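PDB 4OMF: F420-reducing hydrogenase, subunit beta from Methanothermobacter marburgensis, which binds FAD and an iron-sulfur cluster and, within the F420-reducing hydrogenase, probably passes electrons from hydrogen oxidation to coenzyme F420 through the flavin. Local coordinates for residues G27-I41 / S228-E240. Numbering follows the deposited sequence.
Sequences GIVTGLLAYALDEGI and SIFKQAVEAGLFE. With FAD (flavin-adenine dinucleotide), chain R.
The FAD-binding helix 28-39, whose N-terminus, with the N-cap Gly27, grips the FAD diphosphate, crosses helix 228-235 almost perpendicularly (89°, axes 10.2 Å apart) and interlocks with it and with the start of strand 239-243, an outermost strand, within this chain, of the mixed sheet. At the crossing, Tyr35 CG lies anti to the backbone N (chi1 171°), which swings the ring across helix 228-235: Ala233 CA sits over its centre in a CH-pi contact, and Glu39 CG lies over the opposite face, offset toward the rim. Leu238 CD1 presses on Tyr35 CD1 at 3.3 Å, a tight fit. At the hydroxyl end of the ring, Gln232 NE2 donates a bent hydrogen bond to Tyr35 OH (3.1 Å, 141°), the amide standing nearly perpendicular to the ring; a water also links Gln232 NE2, weakly, to Glu39 OE1. One turn back, Leu32 CD1 lodges between Ile229 CG2 (3.9 Å), Ala233 CB and the edge of Phe230. Phe239 CZ reaches the backbone of Gly31, which has no side chain to keep the ring away, with Leu32 N and Gly27 O at the ring edge, while Ile28 CD1 touches Phe239 CE2 at 3.6 Å. Beyond the C-terminal end of helix 28-39, Ile41 CG2 packs on Ile229 CD1 at 3.7 Å. On the diphosphate side, Gly27 N and Val29 N bond to FAD O2P and O1P, and Thr30 grips O2A with both its N and its OG1 (2.6 Å). The contact is thus mostly apolar, with one direct hydrogen bond, Gln232 to Tyr35, and the helix N-terminus, whose dipole should favour the diphosphate charge, is backed by Phe239.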
loop_
_atom_site.group_PDB
_atom_site.type_symbol
_atom_site.label_atom_id
_atom_site.label_comp_id
_atom_site.label_asym_id
_atom_site.label_seq_id
_atom_site.Cartn_x
_atom_site.Cartn_y
_atom_site.Cartn_z
ATOM N N GLY C 27 -7.097 -40.732 -15.963
ATOM C CA GLY C 27 -7.501 -39.742 -16.945
ATOM C C GLY C 27 -8.937 -39.298 -16.744
ATOM O O GLY C 27 -9.636 -38.945 -17.695
ATOM N N ILE C 28 -9.375 -39.312 -15.496
ATOM C CA ILE C 28 -10.744 -38.953 -15.183
ATOM C C ILE C 28 -10.966 -37.455 -15.390
ATOM O O ILE C 28 -11.992 -37.039 -15.930
ATOM C CB ILE C 28 -11.103 -39.339 -13.734
ATOM C CG1 ILE C 28 -10.772 -40.807 -13.466
ATOM C CG2 ILE C 28 -12.571 -39.028 -13.434
ATOM C CD1 ILE C 28 -11.417 -41.814 -14.421
ATOM N N VAL C 29 -10.009 -36.636 -14.972
ATOM C CA VAL C 29 -10.210 -35.206 -15.096
ATOM C C VAL C 29 -10.231 -34.792 -16.554
ATOM O O VAL C 29 -11.173 -34.129 -17.002
ATOM C CB VAL C 29 -9.132 -34.401 -14.365
ATOM C CG1 VAL C 29 -9.419 -32.895 -14.520
ATOM C CG2 VAL C 29 -9.119 -34.809 -12.897
ATOM N N THR C 30 -9.209 -35.192 -17.297
ATOM C CA THR C 30 -9.132 -34.791 -18.705
ATOM C C THR C 30 -10.305 -35.379 -19.517
ATOM O O THR C 30 -10.928 -34.687 -20.323
ATOM C CB THR C 30 -7.792 -35.220 -19.345
ATOM O OG1 THR C 30 -6.704 -34.554 -18.680
ATOM C CG2 THR C 30 -7.777 -34.870 -20.833
ATOM N N GLY C 31 -10.597 -36.654 -19.295
ATOM C CA GLY C 31 -11.699 -37.328 -19.961
ATOM C C GLY C 31 -13.059 -36.707 -19.663
ATOM O O GLY C 31 -13.891 -36.548 -20.557
ATOM N N LEU C 32 -13.294 -36.340 -18.414
ATOM C CA LEU C 32 -14.603 -35.817 -18.050
ATOM C C LEU C 32 -14.806 -34.379 -18.517
ATOM O O LEU C 32 -15.892 -34.031 -19.010
ATOM C CB LEU C 32 -14.810 -35.904 -16.544
ATOM C CG LEU C 32 -16.248 -35.713 -16.067
ATOM C CD1 LEU C 32 -17.197 -36.737 -16.692
ATOM C CD2 LEU C 32 -16.257 -35.802 -14.550
ATOM N N LEU C 33 -13.768 -33.553 -18.399
ATOM C CA LEU C 33 -13.838 -32.182 -18.895
ATOM C C LEU C 33 -13.975 -32.201 -20.408
ATOM O O LEU C 33 -14.705 -31.395 -20.992
ATOM C CB LEU C 33 -12.599 -31.364 -18.482
ATOM C CG LEU C 33 -12.528 -31.062 -16.978
ATOM C CD1 LEU C 33 -11.186 -30.402 -16.633
ATOM C CD2 LEU C 33 -13.693 -30.208 -16.534
ATOM N N ALA C 34 -13.281 -33.134 -21.049
ATOM C CA ALA C 34 -13.355 -33.225 -22.512
ATOM C C ALA C 34 -14.752 -33.637 -22.955
ATOM O O ALA C 34 -15.277 -33.135 -23.948
ATOM C CB ALA C 34 -12.318 -34.210 -23.052
ATOM N N TYR C 35 -15.360 -34.556 -22.212
ATOM C CA TYR C 35 -16.703 -35.006 -22.540
ATOM C C TYR C 35 -17.700 -33.856 -22.367
ATOM O O TYR C 35 -18.558 -33.626 -23.231
ATOM C CB TYR C 35 -17.111 -36.186 -21.659
ATOM C CG TYR C 35 -18.560 -36.533 -21.812
ATOM C CD1 TYR C 35 -19.005 -37.171 -22.962
ATOM C CD2 TYR C 35 -19.490 -36.209 -20.829
ATOM C CE1 TYR C 35 -20.327 -37.494 -23.134
ATOM C CE2 TYR C 35 -20.828 -36.526 -20.996
ATOM C CZ TYR C 35 -21.234 -37.171 -22.156
ATOM O OH TYR C 35 -22.551 -37.500 -22.358
ATOM N N ALA C 36 -17.600 -33.167 -21.235
ATOM C CA ALA C 36 -18.493 -32.036 -20.942
ATOM C C ALA C 36 -18.359 -30.937 -21.994
ATOM O O ALA C 36 -19.354 -30.343 -22.427
ATOM C CB ALA C 36 -18.204 -31.482 -19.549
ATOM N N LEU C 37 -17.121 -30.671 -22.412
ATOM C CA LEU C 37 -16.868 -29.679 -23.468
ATOM C C LEU C 37 -17.515 -30.104 -24.794
ATOM O O LEU C 37 -18.252 -29.328 -25.420
ATOM C CB LEU C 37 -15.363 -29.470 -23.638
ATOM C CG LEU C 37 -14.910 -28.411 -24.641
ATOM C CD1 LEU C 37 -15.398 -27.024 -24.226
ATOM C CD2 LEU C 37 -13.396 -28.429 -24.779
ATOM N N ASP C 38 -17.270 -31.346 -25.211
ATOM C CA ASP C 38 -17.830 -31.845 -26.462
ATOM C C ASP C 38 -19.352 -31.879 -26.451
ATOM O O ASP C 38 -19.979 -31.692 -27.490
ATOM C CB ASP C 38 -17.302 -33.249 -26.772
ATOM C CG ASP C 38 -17.810 -33.788 -28.094
ATOM O OD1 ASP C 38 -17.404 -33.263 -29.155
ATOM O OD2 ASP C 38 -18.609 -34.752 -28.073
ATOM N N GLU C 39 -19.945 -32.134 -25.287
ATOM C CA GLU C 39 -21.405 -32.181 -25.183
ATOM C C GLU C 39 -22.053 -30.802 -25.007
ATOM O O GLU C 39 -23.281 -30.681 -25.044
ATOM C CB GLU C 39 -21.820 -33.083 -24.026
ATOM C CG GLU C 39 -21.593 -34.546 -24.315
ATOM C CD GLU C 39 -22.479 -35.066 -25.427
ATOM O OE1 GLU C 39 -23.705 -34.808 -25.369
ATOM O OE2 GLU C 39 -21.946 -35.724 -26.353
ATOM N N GLY C 40 -21.239 -29.771 -24.810
ATOM C CA GLY C 40 -21.769 -28.451 -24.524
ATOM C C GLY C 40 -22.265 -28.257 -23.096
ATOM O O GLY C 40 -22.954 -27.280 -22.796
ATOM N N ILE C 41 -21.923 -29.180 -22.204
ATOM C CA ILE C 41 -22.236 -29.000 -20.790
ATOM C C ILE C 41 -21.380 -27.873 -20.221
ATOM O O ILE C 41 -21.832 -27.091 -19.376
ATOM C CB ILE C 41 -22.024 -30.305 -20.007
ATOM C CG1 ILE C 41 -23.061 -31.341 -20.445
ATOM C CG2 ILE C 41 -22.145 -30.068 -18.517
ATOM C CD1 ILE C 41 -22.701 -32.747 -20.038
ATOM N N SER C 228 -24.524 -37.215 -12.465
ATOM C CA SER C 228 -25.216 -37.352 -13.735
ATOM C C SER C 228 -24.247 -37.178 -14.896
ATOM O O SER C 228 -24.321 -37.904 -15.873
ATOM C CB SER C 228 -26.375 -36.360 -13.830
ATOM O OG SER C 228 -26.028 -35.252 -14.621
ATOM N N ILE C 229 -23.322 -36.227 -14.788
ATOM C CA ILE C 229 -22.358 -36.004 -15.865
ATOM C C ILE C 229 -21.387 -37.181 -15.991
ATOM O O ILE C 229 -21.091 -37.624 -17.095
ATOM C CB ILE C 229 -21.561 -34.686 -15.661
ATOM C CG1 ILE C 229 -22.501 -33.468 -15.725
ATOM C CG2 ILE C 229 -20.474 -34.554 -16.713
ATOM C CD1 ILE C 229 -21.826 -32.130 -15.452
ATOM N N PHE C 230 -20.894 -37.695 -14.867
ATOM C CA PHE C 230 -19.993 -38.835 -14.920
ATOM C C PHE C 230 -20.718 -40.094 -15.426
ATOM O O PHE C 230 -20.177 -40.827 -16.261
ATOM C CB PHE C 230 -19.341 -39.085 -13.557
ATOM C CG PHE C 230 -18.374 -40.249 -13.565
ATOM C CD1 PHE C 230 -17.143 -40.139 -14.198
ATOM C CD2 PHE C 230 -18.705 -41.454 -12.967
ATOM C CE1 PHE C 230 -16.251 -41.209 -14.222
ATOM C CE2 PHE C 230 -17.823 -42.525 -12.987
ATOM C CZ PHE C 230 -16.589 -42.395 -13.620
ATOM N N LYS C 231 -21.945 -40.344 -14.962
ATOM C CA LYS C 231 -22.705 -41.490 -15.451
ATOM C C LYS C 231 -22.941 -41.400 -16.961
ATOM O O LYS C 231 -22.844 -42.414 -17.671
ATOM C CB LYS C 231 -24.055 -41.621 -14.725
ATOM C CG LYS C 231 -23.988 -42.066 -13.261
ATOM C CD LYS C 231 -23.315 -43.423 -13.086
ATOM C CE LYS C 231 -23.714 -44.089 -11.754
ATOM N NZ LYS C 231 -23.259 -43.322 -10.545
ATOM N N GLN C 232 -23.261 -40.199 -17.441
ATOM C CA GLN C 232 -23.411 -39.935 -18.884
ATOM C C GLN C 232 -22.183 -40.344 -19.687
ATOM O O GLN C 232 -22.309 -40.939 -20.756
ATOM C CB GLN C 232 -23.680 -38.450 -19.151
ATOM C CG GLN C 232 -25.126 -38.046 -19.261
ATOM C CD GLN C 232 -25.266 -36.570 -19.594
ATOM O OE1 GLN C 232 -25.732 -35.784 -18.770
ATOM N NE2 GLN C 232 -24.834 -36.181 -20.799
ATOM N N ALA C 233 -20.998 -39.976 -19.191
ATOM C CA ALA C 233 -19.750 -40.262 -19.892
ATOM C C ALA C 233 -19.481 -41.760 -19.931
ATOM O O ALA C 233 -19.012 -42.281 -20.934
ATOM C CB ALA C 233 -18.585 -39.524 -19.240
ATOM N N VAL C 234 -19.787 -42.447 -18.835
ATOM C CA VAL C 234 -19.629 -43.888 -18.775
ATOM C C VAL C 234 -20.542 -44.545 -19.786
ATOM O O VAL C 234 -20.118 -45.405 -20.555
ATOM C CB VAL C 234 -19.958 -44.444 -17.384
ATOM C CG1 VAL C 234 -19.902 -45.980 -17.398
ATOM C CG2 VAL C 234 -19.014 -43.849 -16.338
ATOM N N GLU C 235 -21.805 -44.129 -19.770
ATOM C CA GLU C 235 -22.801 -44.677 -20.684
ATOM C C GLU C 235 -22.371 -44.430 -22.131
ATOM O O GLU C 235 -22.642 -45.240 -23.013
ATOM C CB GLU C 235 -24.185 -44.069 -20.400
ATOM C CG GLU C 235 -25.266 -44.422 -21.419
ATOM C CD GLU C 235 -25.554 -45.918 -21.514
ATOM O OE1 GLU C 235 -25.276 -46.656 -20.541
ATOM O OE2 GLU C 235 -26.065 -46.357 -22.573
ATOM N N ALA C 236 -21.662 -43.328 -22.367
ATOM C CA ALA C 236 -21.199 -43.025 -23.714
ATOM C C ALA C 236 -19.907 -43.785 -24.047
ATOM O O ALA C 236 -19.371 -43.665 -25.142
ATOM C CB ALA C 236 -21.001 -41.540 -23.875
ATOM N N GLY C 237 -19.413 -44.564 -23.092
ATOM C CA GLY C 237 -18.288 -45.455 -23.329
ATOM C C GLY C 237 -16.944 -44.750 -23.252
ATOM O O GLY C 237 -15.943 -45.242 -23.778
ATOM N N LEU C 238 -16.919 -43.603 -22.582
ATOM C CA LEU C 238 -15.686 -42.846 -22.420
ATOM C C LEU C 238 -14.912 -43.267 -21.169
ATOM O O LEU C 238 -13.738 -42.923 -21.025
ATOM C CB LEU C 238 -15.984 -41.357 -22.372
ATOM C CG LEU C 238 -16.460 -40.717 -23.680
ATOM C CD1 LEU C 238 -16.463 -39.238 -23.489
ATOM C CD2 LEU C 238 -15.565 -41.082 -24.844
ATOM N N PHE C 239 -15.573 -43.997 -20.267
ATOM C CA PHE C 239 -14.897 -44.604 -19.120
ATOM C C PHE C 239 -15.294 -46.059 -18.939
ATOM O O PHE C 239 -16.430 -46.449 -19.216
ATOM C CB PHE C 239 -15.199 -43.854 -17.814
ATOM C CG PHE C 239 -14.710 -42.442 -17.794
ATOM C CD1 PHE C 239 -15.596 -41.389 -17.933
ATOM C CD2 PHE C 239 -13.361 -42.166 -17.636
ATOM C CE1 PHE C 239 -15.147 -40.081 -17.919
ATOM C CE2 PHE C 239 -12.912 -40.866 -17.612
ATOM C CZ PHE C 239 -13.808 -39.822 -17.763
ATOM N N GLU C 240 -14.322 -46.853 -18.502
ATOM C CA GLU C 240 -14.531 -48.210 -18.008
ATOM C C GLU C 240 -14.552 -48.116 -16.483
ATOM O O GLU C 240 -13.728 -47.406 -15.904
ATOM C CB GLU C 240 -13.405 -49.142 -18.496
ATOM C CG GLU C 240 -13.556 -50.622 -18.150
ATOM C CD GLU C 240 -12.281 -51.429 -18.450
ATOM O OE1 GLU C 240 -11.347 -50.868 -19.077
ATOM O OE2 GLU C 240 -12.213 -52.614 -18.041
HETATM P PA FAD R . -5.401 -36.041 -15.686
HETATM O O1A FAD R . -3.945 -36.411 -15.568
HETATM O O2A FAD R . -6.247 -36.398 -16.873
HETATM O O5B FAD R . -5.500 -34.462 -15.503
HETATM C C5B FAD R . -4.908 -33.939 -14.306
HETATM C C4B FAD R . -5.578 -32.595 -14.014
HETATM O O4B FAD R . -5.056 -32.069 -12.792
HETATM C C3B FAD R . -5.264 -31.598 -15.123
HETATM O O3B FAD R . -6.450 -30.936 -15.589
HETATM C C2B FAD R . -4.351 -30.593 -14.435
HETATM O O2B FAD R . -4.573 -29.270 -14.948
HETATM C C1B FAD R . -4.736 -30.699 -12.972
HETATM N N9A FAD R . -3.593 -30.329 -12.119
HETATM C C8A FAD R . -2.356 -30.854 -12.189
HETATM N N7A FAD R . -1.549 -30.303 -11.253
HETATM C C5A FAD R . -2.307 -29.401 -10.569
HETATM C C6A FAD R . -2.071 -28.450 -9.459
HETATM N N6A FAD R . -0.847 -28.329 -8.878
HETATM N N1A FAD R . -3.118 -27.716 -9.050
HETATM C C2A FAD R . -4.334 -27.788 -9.633
HETATM N N3A FAD R . -4.625 -28.622 -10.659
HETATM C C4A FAD R . -3.651 -29.431 -11.146
HETATM N N1 FAD R . -4.073 -38.062 -5.538
HETATM C C2 FAD R . -4.337 -38.916 -4.470
HETATM O O2 FAD R . -4.865 -40.022 -4.702
HETATM N N3 FAD R . -3.965 -38.532 -3.190
HETATM C C4 FAD R . -3.387 -37.300 -2.957
HETATM O O4 FAD R . -3.102 -36.978 -1.782
HETATM C C4X FAD R . -2.554 -36.780 -4.017
HETATM N N5 FAD R . -1.847 -35.512 -3.701
HETATM C C5X FAD R . -2.104 -34.464 -4.698
HETATM C C6 FAD R . -1.505 -33.226 -4.412
HETATM C C7 FAD R . -1.492 -32.217 -5.382
HETATM C C7M FAD R . -0.857 -30.867 -5.077
HETATM C C8 FAD R . -2.064 -32.481 -6.625
HETATM C C8M FAD R . -2.109 -31.476 -7.760
HETATM C C9 FAD R . -2.654 -33.729 -6.924
HETATM C C9A FAD R . -2.594 -34.766 -5.987
HETATM N N10 FAD R . -3.271 -35.988 -6.239
HETATM C C10 FAD R . -3.161 -37.047 -5.356
HETATM C "C1'" FAD R . -4.168 -36.199 -7.392
HETATM C "C2'" FAD R . -3.512 -36.846 -8.583
HETATM O "O2'" FAD R . -2.160 -36.788 -8.591
HETATM C "C3'" FAD R . -4.153 -36.588 -9.741
HETATM O "O3'" FAD R . -3.995 -35.316 -10.181
HETATM C "C4'" FAD R . -5.566 -37.128 -9.878
HETATM O "O4'" FAD R . -5.635 -38.541 -9.590
HETATM C "C5'" FAD R . -6.132 -36.838 -11.273
HETATM O "O5'" FAD R . -5.558 -37.729 -12.217
HETATM P P FAD R . -6.240 -37.977 -13.643
HETATM O O1P FAD R . -7.699 -38.274 -13.380
HETATM O O2P FAD R . -5.439 -38.983 -14.416
HETATM O O3P FAD R . -6.161 -36.502 -14.328
HETATM O O HOH W 1 -25.447 -34.434 -22.751
#